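PDB 5YI6: CRISPR-associated endoribonuclease Cas6 1 from Methanocaldococcus jannaschii DSM 2661, which probably cleaves CRISPR transcripts within their repeats as a metal-independent endoribonuclease, yielding the crRNAs used in adaptive immunity against viruses and plasmids. Local coordinates for residues Pro133-Thr138 and Met194-Asp199. Sequence-based numbering, arbitrary orientation.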
loop_
_atom_site.group_PDB
_atom_site.type_symbol
_atom_site.label_atom_id
_atom_site.label_comp_id
_atom_site.label_asym_id
_atom_site.label_seq_id
_atom_site.Cartn_x
_atom_site.Cartn_y
_atom_site.Cartn_z
ATOM N N PRO A 133 1.425 -6.496 0.343
ATOM C CA PRO A 133 1.669 -7.315 1.545
ATOM C C PRO A 133 2.132 -6.456 2.725
ATOM O O PRO A 133 2.658 -5.352 2.562
ATOM C CB PRO A 133 2.760 -8.302 1.102
ATOM C CG PRO A 133 3.512 -7.602 -0.007
ATOM C CD PRO A 133 2.388 -6.789 -0.746
ATOM N N ILE A 134 1.956 -7.020 3.938
ATOM C CA ILE A 134 2.224 -6.324 5.202
ATOM C C ILE A 134 3.656 -6.582 5.616
ATOM O O ILE A 134 4.122 -7.730 5.621
ATOM C CB ILE A 134 1.229 -6.761 6.290
ATOM C CG1 ILE A 134 -0.147 -6.167 5.967
ATOM C CG2 ILE A 134 1.706 -6.358 7.745
ATOM C CD1 ILE A 134 -1.299 -6.843 6.706
ATOM N N TYR A 135 4.350 -5.504 5.947
ATOM C CA TYR A 135 5.716 -5.539 6.425
ATOM C C TYR A 135 5.707 -5.187 7.901
ATOM O O TYR A 135 5.080 -4.203 8.304
ATOM C CB TYR A 135 6.565 -4.547 5.632
ATOM C CG TYR A 135 7.997 -4.424 6.085
ATOM C CD1 TYR A 135 8.863 -5.501 6.020
ATOM C CD2 TYR A 135 8.503 -3.209 6.522
ATOM C CE1 TYR A 135 10.229 -5.374 6.422
ATOM C CE2 TYR A 135 9.840 -3.082 6.920
ATOM C CZ TYR A 135 10.691 -4.166 6.851
ATOM O OH TYR A 135 12.007 -4.048 7.225
ATOM N N LEU A 136 6.409 -5.985 8.710
ATOM C CA LEU A 136 6.422 -5.722 10.142
ATOM C C LEU A 136 7.747 -6.250 10.675
ATOM O O LEU A 136 8.052 -7.413 10.449
ATOM C CB LEU A 136 5.243 -6.417 10.811
ATOM C CG LEU A 136 4.929 -5.956 12.225
ATOM C CD1 LEU A 136 4.422 -4.500 12.273
ATOM C CD2 LEU A 136 3.935 -6.950 12.844
ATOM N N LYS A 137 8.543 -5.402 11.301
ATOM C CA LYS A 137 9.893 -5.844 11.648
ATOM C C LYS A 137 10.190 -5.533 13.108
ATOM O O LYS A 137 9.538 -4.701 13.741
ATOM C CB LYS A 137 10.931 -5.188 10.720
ATOM C CG LYS A 137 10.946 -3.678 10.915
ATOM C CD LYS A 137 12.058 -2.982 10.195
ATOM C CE LYS A 137 12.044 -1.516 10.570
ATOM N NZ LYS A 137 11.908 -1.383 12.045
ATOM N N THR A 138 11.209 -6.215 13.634
ATOM C CA THR A 138 11.703 -5.905 14.973
ATOM C C THR A 138 13.206 -6.145 14.963
ATOM O O THR A 138 13.707 -6.928 14.162
ATOM C CB THR A 138 10.960 -6.733 16.058
ATOM O OG1 THR A 138 11.353 -6.308 17.366
ATOM C CG2 THR A 138 11.213 -8.216 15.923
ATOM N N MET A 194 10.282 -9.397 -0.864
ATOM C CA MET A 194 10.073 -8.088 -1.479
ATOM C C MET A 194 11.347 -7.285 -1.338
ATOM O O MET A 194 11.875 -7.164 -0.229
ATOM C CB MET A 194 8.906 -7.303 -0.827
ATOM C CG MET A 194 7.592 -8.089 -0.679
ATOM S SD MET A 194 6.776 -8.266 -2.271
ATOM C CE MET A 194 6.185 -6.610 -2.647
ATOM N N ARG A 195 11.837 -6.748 -2.455
ATOM C CA ARG A 195 12.979 -5.848 -2.411
ATOM C C ARG A 195 12.571 -4.491 -1.843
ATOM O O ARG A 195 11.555 -3.921 -2.248
ATOM C CB ARG A 195 13.547 -5.676 -3.817
ATOM C CG ARG A 195 14.844 -4.925 -3.888
ATOM C CD ARG A 195 15.349 -4.911 -5.333
ATOM N NE ARG A 195 16.568 -4.126 -5.437
ATOM C CZ ARG A 195 17.183 -3.843 -6.581
ATOM N NH1 ARG A 195 16.686 -4.282 -7.732
ATOM N NH2 ARG A 195 18.298 -3.123 -6.569
ATOM N N ILE A 196 13.356 -3.960 -0.901
ATOM C CA ILE A 196 13.037 -2.664 -0.303
ATOM C C ILE A 196 14.161 -1.660 -0.435
ATOM O O ILE A 196 13.925 -0.465 -0.225
ATOM C CB ILE A 196 12.597 -2.781 1.162
ATOM C CG1 ILE A 196 13.585 -3.647 1.958
ATOM C CG2 ILE A 196 11.191 -3.346 1.231
ATOM C CD1 ILE A 196 13.200 -3.799 3.424
ATOM N N LYS A 197 15.356 -2.088 -0.794
ATOM C CA LYS A 197 16.500 -1.208 -0.979
ATOM C C LYS A 197 17.357 -1.871 -2.036
ATOM O O LYS A 197 17.101 -3.010 -2.431
ATOM C CB LYS A 197 17.284 -0.958 0.321
ATOM C CG LYS A 197 16.578 0.002 1.268
ATOM C CD LYS A 197 16.224 1.316 0.558
ATOM C CE LYS A 197 15.630 2.353 1.516
ATOM N NZ LYS A 197 15.058 3.526 0.787
ATOM N N ASN A 198 18.296 -1.113 -2.586
ATOM C CA ASN A 198 19.131 -1.647 -3.654
ATOM C C ASN A 198 19.590 -3.062 -3.324
ATOM O O ASN A 198 19.720 -3.897 -4.225
ATOM C CB ASN A 198 20.342 -0.747 -3.911
ATOM C CG ASN A 198 19.945 0.692 -4.179
ATOM O OD1 ASN A 198 20.365 1.609 -3.468
ATOM N ND2 ASN A 198 19.121 0.900 -5.205
ATOM N N ASP A 199 19.834 -3.363 -2.045
ATOM C CA ASP A 199 20.291 -4.705 -1.738
ATOM C C ASP A 199 19.533 -5.407 -0.621
ATOM O O ASP A 199 19.971 -6.483 -0.199
ATOM C CB ASP A 199 21.765 -4.657 -1.346
ATOM C CG ASP A 199 22.593 -3.910 -2.349
ATOM O OD1 ASP A 199 22.317 -4.042 -3.559
ATOM O OD2 ASP A 199 23.506 -3.175 -1.928
#
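Pro-133 meets Met-194 and Tyr-135 meets Ile-196 in two small van der Waals touches that bring the connection leading into strand 137-142 up to the end of strand 182-195. At the first, the two side chains reach toward each other, CG of the Pro-133 ring lying 3.9 Å from CE of Met-194 and 4.0 Å from its SD. The thioether gets there by curling, with bends at chi2 (-74°) and chi3 (-71°) that set sulfur and methyl together against the proline. At the second, Tyr-135, its ring swung anti to the backbone N (chi1 177°), crosses the Ile-196 side chain at about a right angle, and the CZ/OH end of the phenol meets CD1 of Ile-196, with OH 4.0 Å away.

Pro-133 and Tyr-135 form the buried, closely packed side: Cys-204 of strand 201-213 touches both, and Glu-228 pairs with Tyr-135 through the backbone. The Tyr-135 side chain also lies about 5 Å from a bound phosphate, probably from the crystallisation liquor, and about 11 Å from that of Lys-53, the transition-state stabiliser by similarity.

The other side loosens into solvent: Ile-196 and Lys-197 form a classic beta bulge, and Asn-198 and Asp-199 are poorly ordered. Arg-195 spans this bend, its NE donating to O of Lys-197 at 3.3 Å, with the oxygen almost in the guanidinium plane.

No hydrogen bond joins the two segments, and only 136 Å² is buried. Within the C-terminal Cas6 domain the contact therefore rests on weak dispersion, which imposes little directional preference.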